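PDB 1H70: N(G),N(G)-dimethylarginine dimethylaminohydrolase from Pseudomonas aeruginosa, which hydrolyses N(G),N(G)-dimethyl-L-arginine and N(G)-monomethyl-L-arginine to L-citrulline, releasing dimethylamine or methylamine. Local coordinates for residues A30-Q35 with T238-K243; R41-C46 with I207-R212; V122-Y127 with H149-S154. The protein carries 1 engineered substitution. All blocks are in the same frame, centred on the assembly; numbering follows the deposited sequence.

Interaction 1 (A30-Q35 with T238-K243)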
loop_
_atom_site.group_PDB
_atom_site.type_symbol
_atom_site.label_atom_id
_atom_site.label_comp_id
_atom_site.label_asym_id
_atom_site.label_seq_id
_atom_site.Cartn_x
_atom_site.Cartn_y
_atom_site.Cartn_z
ATOM N N ALA A 30 -7.498 -7.898 19.725
ATOM C CA ALA A 30 -8.876 -8.314 19.443
ATOM C C ALA A 30 -9.590 -7.317 18.520
ATOM O O ALA A 30 -10.264 -7.698 17.566
ATOM C CB ALA A 30 -9.671 -8.507 20.737
ATOM N N LYS A 31 -9.427 -6.031 18.810
ATOM C CA LYS A 31 -10.038 -5.002 17.988
ATOM C C LYS A 31 -9.432 -4.979 16.574
ATOM O O LYS A 31 -10.147 -4.795 15.579
ATOM C CB LYS A 31 -9.889 -3.652 18.691
ATOM C CG LYS A 31 -10.568 -2.510 17.965
ATOM C CD LYS A 31 -10.561 -1.271 18.868
ATOM C CE LYS A 31 -11.126 -0.076 18.111
ATOM N NZ LYS A 31 -10.730 1.214 18.787
ATOM N N ALA A 32 -8.129 -5.221 16.462
ATOM C CA ALA A 32 -7.459 -5.231 15.150
ATOM C C ALA A 32 -7.993 -6.373 14.306
ATOM O O ALA A 32 -8.139 -6.243 13.099
ATOM C CB ALA A 32 -5.974 -5.374 15.303
ATOM N N LEU A 33 -8.260 -7.501 14.956
ATOM C CA LEU A 33 -8.804 -8.662 14.247
ATOM C C LEU A 33 -10.162 -8.299 13.654
ATOM O O LEU A 33 -10.454 -8.604 12.489
ATOM C CB LEU A 33 -8.899 -9.822 15.227
ATOM C CG LEU A 33 -9.117 -11.212 14.681
ATOM C CD1 LEU A 33 -7.900 -11.629 13.848
ATOM C CD2 LEU A 33 -9.353 -12.180 15.865
ATOM N N GLU A 34 -10.998 -7.631 14.440
ATOM C CA GLU A 34 -12.314 -7.247 13.935
ATOM C C GLU A 34 -12.175 -6.255 12.783
ATOM O O GLU A 34 -12.944 -6.295 11.828
ATOM C CB GLU A 34 -13.200 -6.647 15.030
ATOM C CG GLU A 34 -13.508 -7.588 16.190
ATOM C CD GLU A 34 -14.488 -8.706 15.832
ATOM O OE1 GLU A 34 -15.441 -8.467 15.069
ATOM O OE2 GLU A 34 -14.306 -9.832 16.333
ATOM N N GLN A 35 -11.212 -5.331 12.866
ATOM C CA GLN A 35 -11.075 -4.375 11.773
ATOM C C GLN A 35 -10.588 -5.038 10.482
ATOM O O GLN A 35 -10.998 -4.651 9.395
ATOM C CB GLN A 35 -10.138 -3.225 12.179
ATOM C CG GLN A 35 -10.702 -2.448 13.388
ATOM C CD GLN A 35 -9.901 -1.205 13.760
ATOM O OE1 GLN A 35 -8.706 -1.109 13.488
ATOM N NE2 GLN A 35 -10.579 -0.247 14.425
ATOM N N THR A 238 -9.922 1.585 10.630
ATOM C CA THR A 238 -8.598 0.958 10.704
ATOM C C THR A 238 -7.756 1.593 11.818
ATOM O O THR A 238 -6.530 1.619 11.759
ATOM C CB THR A 238 -7.802 1.057 9.377
ATOM O OG1 THR A 238 -7.608 2.442 8.993
ATOM C CG2 THR A 238 -8.536 0.385 8.207
ATOM N N SER A 239 -8.412 2.090 12.853
ATOM C CA SER A 239 -7.729 2.777 13.939
ATOM C C SER A 239 -6.579 1.989 14.565
ATOM O O SER A 239 -5.581 2.581 14.972
ATOM C CB SER A 239 -8.740 3.163 15.025
ATOM O OG SER A 239 -9.067 2.046 15.833
ATOM N N GLU A 240 -6.692 0.675 14.647
ATOM C CA GLU A 240 -5.620 -0.116 15.270
ATOM C C GLU A 240 -4.391 -0.189 14.368
ATOM O O GLU A 240 -3.272 -0.324 14.862
ATOM C CB GLU A 240 -6.135 -1.498 15.658
ATOM C CG GLU A 240 -7.258 -1.440 16.692
ATOM C CD GLU A 240 -6.996 -0.444 17.827
ATOM O OE1 GLU A 240 -6.190 -0.711 18.755
ATOM O OE2 GLU A 240 -7.628 0.627 17.777
ATOM N N TYR A 241 -4.597 -0.065 13.058
ATOM C CA TYR A 241 -3.445 -0.072 12.139
ATOM C C TYR A 241 -2.812 1.315 12.064
ATOM O O TYR A 241 -1.594 1.436 11.886
ATOM C CB TYR A 241 -3.836 -0.674 10.788
ATOM C CG TYR A 241 -4.354 -2.076 11.016
ATOM C CD1 TYR A 241 -5.715 -2.335 11.077
ATOM C CD2 TYR A 241 -3.470 -3.122 11.228
ATOM C CE1 TYR A 241 -6.180 -3.625 11.316
ATOM C CE2 TYR A 241 -3.912 -4.407 11.454
ATOM C CZ TYR A 241 -5.261 -4.654 11.510
ATOM O OH TYR A 241 -5.715 -5.933 11.758
ATOM N N ARG A 242 -3.619 2.362 12.225
ATOM C CA ARG A 242 -3.121 3.732 12.267
ATOM C C ARG A 242 -2.065 3.898 13.357
ATOM O O ARG A 242 -1.054 4.627 13.197
ATOM C CB ARG A 242 -4.286 4.731 12.451
ATOM C CG ARG A 242 -3.816 6.181 12.578
ATOM C CD ARG A 242 -4.976 7.173 12.521
ATOM N NE ARG A 242 -4.561 8.534 12.880
ATOM C CZ ARG A 242 -4.764 9.131 14.059
ATOM N NH1 ARG A 242 -5.384 8.504 15.065
ATOM N NH2 ARG A 242 -4.335 10.382 14.233
ATOM N N LYS A 243 -2.257 3.190 14.478
ATOM C CA LYS A 243 -1.317 3.219 15.590
ATOM C C LYS A 243 0.082 2.757 15.203
ATOM O O LYS A 243 1.053 3.161 15.835
ATOM C CB LYS A 243 -1.793 2.342 16.746
ATOM C CG LYS A 243 -2.984 2.922 17.484
ATOM C CD LYS A 243 -3.576 1.887 18.465
ATOM C CE LYS A 243 -4.779 2.472 19.185
ATOM N NZ LYS A 243 -5.313 1.456 20.153
HETATM O O HOH W 1 -11.946 2.873 16.719
#
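The Y241 ring turns an edge to the helix of A30-Q35: A32 O lies near the ring plane and accepts a hydrogen bond from Y241 OH at 2.8 Å. The hydroxyl stands well above the A32 carbonyl plane, 58° out of it, and A32 CB touches Y241 CZ at 3.9 Å. A second flat group, the amide of Q35, is held at both ends. Q35 OE1 takes E240 N at 2.9 Å, in the carbonyl plane and on a lone pair, while Q35 NE2 gives a nearly straight bond (164°) to S239 OG at 3.1 Å, close to the amide plane. Together they fix which way round the amide sits.

Round the E240 carboxylate, S239 OG donates to the anti lone pair of E240 OE2 at 2.8 Å, and K243 NZ meets E240 OE1 on the syn side at 2.7 Å; D28 N also binds OE1. K31, its CG anti to the backbone N (chi1 -176°) and its chain extended, runs across E240 at about a right angle and completes the salt-bridge network with a weak bond from K31 NZ to E240 OE2. One water links K31 NZ to S239 OG. The contact joins the long helix 29-43 of the pentein alpha/beta propeller to the short helix 239-242, which leads through K243 into I244 of the citrulline pocket.

Interaction 2 (R41-C46 with I207-R212)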
loop_
_atom_site.group_PDB
_atom_site.type_symbol
_atom_site.label_atom_id
_atom_site.label_comp_id
_atom_site.label_asym_id
_atom_site.label_seq_id
_atom_site.Cartn_x
_atom_site.Cartn_y
_atom_site.Cartn_z
ATOM N N ARG A 41 -14.397 -8.124 4.449
ATOM C CA ARG A 41 -15.801 -8.131 4.055
ATOM C C ARG A 41 -16.091 -7.033 3.061
ATOM O O ARG A 41 -16.939 -7.203 2.206
ATOM C CB ARG A 41 -16.740 -8.028 5.268
ATOM C CG ARG A 41 -16.546 -9.152 6.268
ATOM C CD ARG A 41 -17.641 -9.154 7.338
ATOM N NE ARG A 41 -18.908 -9.596 6.756
ATOM C CZ ARG A 41 -20.024 -9.765 7.464
ATOM N NH1 ARG A 41 -19.997 -9.511 8.765
ATOM N NH2 ARG A 41 -21.164 -10.170 6.889
ATOM N N ALA A 42 -15.413 -5.890 3.193
ATOM C CA ALA A 42 -15.548 -4.808 2.219
ATOM C C ALA A 42 -14.971 -5.292 0.884
ATOM O O ALA A 42 -15.567 -5.094 -0.188
ATOM C CB ALA A 42 -14.776 -3.588 2.703
ATOM N N LEU A 43 -13.797 -5.924 0.921
ATOM C CA LEU A 43 -13.158 -6.424 -0.289
ATOM C C LEU A 43 -13.968 -7.522 -0.963
ATOM O O LEU A 43 -13.888 -7.701 -2.190
ATOM C CB LEU A 43 -11.715 -6.891 -0.025
ATOM C CG LEU A 43 -10.703 -5.757 0.201
ATOM C CD1 LEU A 43 -9.471 -6.246 0.946
ATOM C CD2 LEU A 43 -10.318 -5.091 -1.131
ATOM N N GLN A 44 -14.781 -8.247 -0.203
ATOM C CA GLN A 44 -15.643 -9.273 -0.778
ATOM C C GLN A 44 -16.752 -8.690 -1.664
ATOM O O GLN A 44 -17.396 -9.442 -2.411
ATOM C CB GLN A 44 -16.305 -10.090 0.340
ATOM C CG GLN A 44 -15.436 -11.147 1.007
ATOM C CD GLN A 44 -16.162 -11.846 2.162
ATOM O OE1 GLN A 44 -16.886 -12.842 1.948
ATOM N NE2 GLN A 44 -15.950 -11.386 3.351
ATOM N N THR A 45 -16.969 -7.376 -1.585
ATOM C CA THR A 45 -17.984 -6.708 -2.413
ATOM C C THR A 45 -17.403 -6.033 -3.636
ATOM O O THR A 45 -18.133 -5.369 -4.386
ATOM C CB THR A 45 -18.779 -5.644 -1.625
ATOM O OG1 THR A 45 -17.979 -4.481 -1.351
ATOM C CG2 THR A 45 -19.210 -6.185 -0.259
ATOM N N CYS A 46 -16.113 -6.222 -3.884
ATOM C CA CYS A 46 -15.455 -5.524 -4.990
ATOM C C CYS A 46 -15.167 -6.367 -6.235
ATOM O O CYS A 46 -14.325 -6.015 -7.015
ATOM C CB CYS A 46 -14.155 -4.867 -4.496
ATOM S SG CYS A 46 -14.399 -3.649 -3.181
ATOM N N ILE A 207 -7.803 3.112 -1.132
ATOM C CA ILE A 207 -7.603 2.242 -2.299
ATOM C C ILE A 207 -8.771 2.163 -3.260
ATOM O O ILE A 207 -9.909 1.933 -2.885
ATOM C CB ILE A 207 -7.232 0.788 -1.904
ATOM C CG1 ILE A 207 -8.245 0.211 -0.912
ATOM C CG2 ILE A 207 -5.803 0.730 -1.372
ATOM C CD1 ILE A 207 -7.934 -1.260 -0.518
ATOM N N TRP A 208 -8.460 2.348 -4.541
ATOM C CA TRP A 208 -9.431 2.165 -5.593
ATOM C C TRP A 208 -9.395 0.668 -5.885
ATOM O O TRP A 208 -8.307 0.085 -6.006
ATOM C CB TRP A 208 -9.021 2.926 -6.855
ATOM C CG TRP A 208 -9.897 2.678 -8.054
ATOM C CD1 TRP A 208 -10.995 3.426 -8.408
ATOM C CD2 TRP A 208 -9.773 1.646 -9.019
ATOM N NE1 TRP A 208 -11.558 2.906 -9.549
ATOM C CE2 TRP A 208 -10.811 1.822 -9.962
ATOM C CE3 TRP A 208 -8.873 0.588 -9.206
ATOM C CZ2 TRP A 208 -10.994 0.963 -11.050
ATOM C CZ3 TRP A 208 -9.038 -0.257 -10.304
ATOM C CH2 TRP A 208 -10.083 -0.061 -11.221
ATOM N N VAL A 209 -10.565 0.043 -5.973
ATOM C CA VAL A 209 -10.669 -1.362 -6.377
ATOM C C VAL A 209 -11.938 -1.479 -7.236
ATOM O O VAL A 209 -13.062 -1.496 -6.719
ATOM C CB VAL A 209 -10.839 -2.361 -5.176
ATOM C CG1 VAL A 209 -10.788 -3.806 -5.697
ATOM C CG2 VAL A 209 -9.776 -2.186 -4.079
ATOM N N ASN A 210 -11.788 -1.523 -8.548
ATOM C CA ASN A 210 -12.934 -1.736 -9.420
ATOM C C ASN A 210 -14.117 -0.761 -9.249
ATOM O O ASN A 210 -15.300 -1.143 -9.220
ATOM C CB ASN A 210 -13.388 -3.198 -9.274
ATOM C CG ASN A 210 -12.321 -4.180 -9.774
ATOM O OD1 ASN A 210 -11.343 -3.774 -10.408
ATOM N ND2 ASN A 210 -12.507 -5.479 -9.504
ATOM N N GLU A 211 -13.781 0.504 -9.154
ATOM C CA GLU A 211 -14.744 1.608 -9.018
ATOM C C GLU A 211 -15.307 1.805 -7.614
ATOM O O GLU A 211 -16.102 2.715 -7.386
ATOM C CB GLU A 211 -15.821 1.622 -10.103
ATOM C CG GLU A 211 -15.335 1.678 -11.555
ATOM C CD GLU A 211 -14.263 2.706 -11.934
ATOM O OE1 GLU A 211 -13.969 3.677 -11.204
ATOM O OE2 GLU A 211 -13.683 2.493 -13.038
ATOM N N ARG A 212 -14.896 0.959 -6.668
ATOM C CA ARG A 212 -15.198 1.132 -5.254
ATOM C C ARG A 212 -13.961 1.828 -4.693
ATOM O O ARG A 212 -12.861 1.661 -5.260
ATOM C CB ARG A 212 -15.333 -0.193 -4.491
ATOM C CG ARG A 212 -15.657 -1.436 -5.351
ATOM C CD ARG A 212 -17.081 -1.594 -5.598
ATOM N NE ARG A 212 -17.717 -2.822 -6.075
ATOM C CZ ARG A 212 -17.812 -3.490 -7.225
ATOM N NH1 ARG A 212 -18.627 -4.543 -7.208
ATOM N NH2 ARG A 212 -17.113 -3.234 -8.347
#
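C46 and R212 meet where the type I turn from L43 to C46, leading out of helix 29-43, comes up against a beta hairpin with a two-residue loop, the type I' turn from V209 to R212. The fold is the alpha/beta propeller of the pentein superfamily; here the C-terminal part of helix 29-43 and the turn after it lie against strands 207-209 and 212-216.

R212 has the telling conformation. Its CG nearly eclipses the backbone N (chi1 -22°), a strained torsion, and comes to 3.3 Å from C46 SG, short enough that the local placement is somewhat doubtful. The chain then bends at chi2 and carries the guanidinium across the backbone of T45 and C46, one face lying over C46 CA. T45 O is shared by two weak bonds, from R212 NE at 3.1 Å and from R212 NH1 at 3.0 Å, neither of them straight. On its other branch R212 NH2 reaches back to its own hairpin, giving N210 O a bond of 2.9 Å that lies in the guanidinium plane. D47 adds a salt bridge to NH1; these last two hold the plane of the group, and the weak pair to T45 O adds to them.

V209 splits its two methyls between two partners. A chi1 of -174° rests V209 CG1 on C46 CB at 3.7 Å and faces V209 CG2 to L43 CD2, the two side chains crossing at about a right angle. I6 of strand 5-9 touches both L43 and V209, and I214 of strand 212-216 touches L43 and C46.

N210 bonds through both ends of its amide: OD1 accepts from F3 N, and N210 ND2 donates a hydrogen bond to C46 O at 3.1 Å, arriving nearly along the C=O axis (167°), with that oxygen itself somewhat out of the N210 amide plane.

Interaction 3 (V122-Y127 with H149-S154); sequences VGDHFY and HGLSGS
H125 lays its imidazole across the neighbouring strand and hydrogen-bonds a serine with each nitrogen: H125 ND1 to S152 OG at 2.7 Å and H125 NE2 to S154 OG at 2.8 Å, the second nearly straight (170°). A chi1 of -167° turns the H125 ring away from its own backbone N and over G153, whose CA sits over one face in a CH-pi contact, 4.1 Å from the H125 ring centroid. G153, with no side chain, also brings its CA to 3.1 Å from F126 O in a CA-H...O contact. H125 CD2 in turn stands over the centre of the Y127 ring.

Beneath these side chains the strands pair in parallel, with S152 N bonded to D124 O, F126 N to S152 O and S154 N to F126 O. On the opposite face of the sheet from H125, F126 CE1 meets L151 CD1 at 3.8 Å, and both residues pack on L146. That leucine belongs to helix 136-148, which ends in a Schellman motif at G150 and connects the two strands as a beta-alpha-beta unit; strand 119-122 runs antiparallel along the far side of strand 125-130.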
loop_
_atom_site.group_PDB
_atom_site.type_symbol
_atom_site.label_atom_id
_atom_site.label_comp_id
_atom_site.label_asym_id
_atom_site.label_seq_id
_atom_site.Cartn_x
_atom_site.Cartn_y
_atom_site.Cartn_z
ATOM N N VAL A 122 0.279 4.242 -11.597
ATOM C CA VAL A 122 -0.645 5.099 -12.357
ATOM C C VAL A 122 -0.552 4.627 -13.788
ATOM O O VAL A 122 0.376 5.030 -14.472
ATOM C CB VAL A 122 -0.267 6.594 -12.306
ATOM C CG1 VAL A 122 -1.325 7.453 -13.064
ATOM C CG2 VAL A 122 -0.159 7.043 -10.867
ATOM N N GLY A 123 -1.475 3.767 -14.216
ATOM C CA GLY A 123 -1.388 3.219 -15.568
ATOM C C GLY A 123 -0.160 2.335 -15.609
ATOM O O GLY A 123 0.036 1.505 -14.704
ATOM N N ASP A 124 0.698 2.507 -16.611
ATOM C CA ASP A 124 1.914 1.682 -16.672
ATOM C C ASP A 124 3.131 2.396 -16.054
ATOM O O ASP A 124 4.272 1.910 -16.158
ATOM C CB ASP A 124 2.214 1.259 -18.110
ATOM C CG ASP A 124 1.126 0.409 -18.727
ATOM O OD1 ASP A 124 0.478 -0.405 -18.021
ATOM O OD2 ASP A 124 0.879 0.497 -19.958
ATOM N N HIS A 125 2.899 3.533 -15.394
ATOM C CA HIS A 125 3.978 4.283 -14.748
ATOM C C HIS A 125 3.966 4.007 -13.253
ATOM O O HIS A 125 2.888 3.958 -12.644
ATOM C CB HIS A 125 3.899 5.799 -14.970
ATOM C CG HIS A 125 5.155 6.506 -14.569
ATOM N ND1 HIS A 125 6.262 6.563 -15.391
ATOM C CD2 HIS A 125 5.508 7.131 -13.417
ATOM C CE1 HIS A 125 7.236 7.214 -14.771
ATOM N NE2 HIS A 125 6.797 7.577 -13.574
ATOM N N PHE A 126 5.154 3.825 -12.682
ATOM C CA PHE A 126 5.271 3.556 -11.237
ATOM C C PHE A 126 6.096 4.624 -10.547
ATOM O O PHE A 126 7.282 4.769 -10.831
ATOM C CB PHE A 126 5.878 2.166 -10.989
ATOM C CG PHE A 126 4.979 1.029 -11.417
ATOM C CD1 PHE A 126 4.903 0.660 -12.756
ATOM C CD2 PHE A 126 4.201 0.361 -10.499
ATOM C CE1 PHE A 126 4.058 -0.391 -13.144
ATOM C CE2 PHE A 126 3.362 -0.671 -10.866
ATOM C CZ PHE A 126 3.292 -1.040 -12.212
ATOM N N TYR A 127 5.475 5.396 -9.641
ATOM C CA TYR A 127 6.192 6.438 -8.917
ATOM C C TYR A 127 6.748 5.787 -7.660
ATOM O O TYR A 127 6.001 5.140 -6.919
ATOM C CB TYR A 127 5.280 7.589 -8.477
ATOM C CG TYR A 127 4.743 8.385 -9.625
ATOM C CD1 TYR A 127 3.529 8.066 -10.179
ATOM C CD2 TYR A 127 5.461 9.453 -10.149
ATOM C CE1 TYR A 127 3.004 8.789 -11.254
ATOM C CE2 TYR A 127 4.956 10.190 -11.228
ATOM C CZ TYR A 127 3.731 9.832 -11.775
ATOM O OH TYR A 127 3.198 10.571 -12.850
ATOM N N HIS A 149 10.169 -5.151 -18.580
ATOM C CA HIS A 149 8.810 -5.602 -18.855
ATOM C C HIS A 149 7.938 -4.573 -19.586
ATOM O O HIS A 149 6.719 -4.754 -19.680
ATOM C CB HIS A 149 8.139 -6.042 -17.551
ATOM C CG HIS A 149 8.767 -7.289 -17.016
ATOM N ND1 HIS A 149 8.376 -8.541 -17.430
ATOM C CD2 HIS A 149 9.798 -7.472 -16.163
ATOM C CE1 HIS A 149 9.121 -9.451 -16.819
ATOM N NE2 HIS A 149 9.990 -8.826 -16.047
ATOM N N GLY A 150 8.536 -3.526 -20.142
ATOM C CA GLY A 150 7.759 -2.541 -20.871
ATOM C C GLY A 150 7.003 -1.530 -20.026
ATOM O O GLY A 150 6.188 -0.769 -20.564
ATOM N N LEU A 151 7.248 -1.504 -18.726
ATOM C CA LEU A 151 6.607 -0.519 -17.867
ATOM C C LEU A 151 7.605 0.614 -17.591
ATOM O O LEU A 151 8.763 0.539 -18.001
ATOM C CB LEU A 151 6.135 -1.182 -16.572
ATOM C CG LEU A 151 5.142 -2.319 -16.819
ATOM C CD1 LEU A 151 4.973 -3.200 -15.578
ATOM C CD2 LEU A 151 3.810 -1.720 -17.225
ATOM N N SER A 152 7.171 1.663 -16.901
ATOM C CA SER A 152 8.066 2.784 -16.628
ATOM C C SER A 152 8.055 3.142 -15.136
ATOM O O SER A 152 7.173 2.696 -14.401
ATOM C CB SER A 152 7.696 3.970 -17.536
ATOM O OG SER A 152 6.441 4.526 -17.164
ATOM N N GLY A 153 9.034 3.913 -14.680
ATOM C CA GLY A 153 9.075 4.288 -13.274
ATOM C C GLY A 153 9.908 5.542 -13.075
ATOM O O GLY A 153 10.696 5.877 -13.939
ATOM N N SER A 154 9.739 6.226 -11.949
ATOM C CA SER A 154 10.500 7.438 -11.657
ATOM C C SER A 154 10.625 7.564 -10.149
ATOM O O SER A 154 9.884 6.879 -9.434
ATOM C CB SER A 154 9.818 8.670 -12.259
ATOM O OG SER A 154 8.486 8.831 -11.783
#

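Overall arrangement
Helix 29-43 ties interactions 1 and 2 together: helix 239-242 packs near its start and the 207-212 hairpin against its end, with centres 19 Å apart. Interaction 3 belongs to another part of the propeller, across the chain's centre from interaction 1, with their centres 32 Å apart; from interaction 2 it is 23 Å, centre to centre. Citrulline lies nearest to interaction 1: the Y241 side chain is about 8 Å from it and about 7 Å from that of S250, the engineered replacement at the inferred nucleophile position. L43 of interaction 2 and F126 of interaction 3 stay about 14 Å and 13 Å from the ligand.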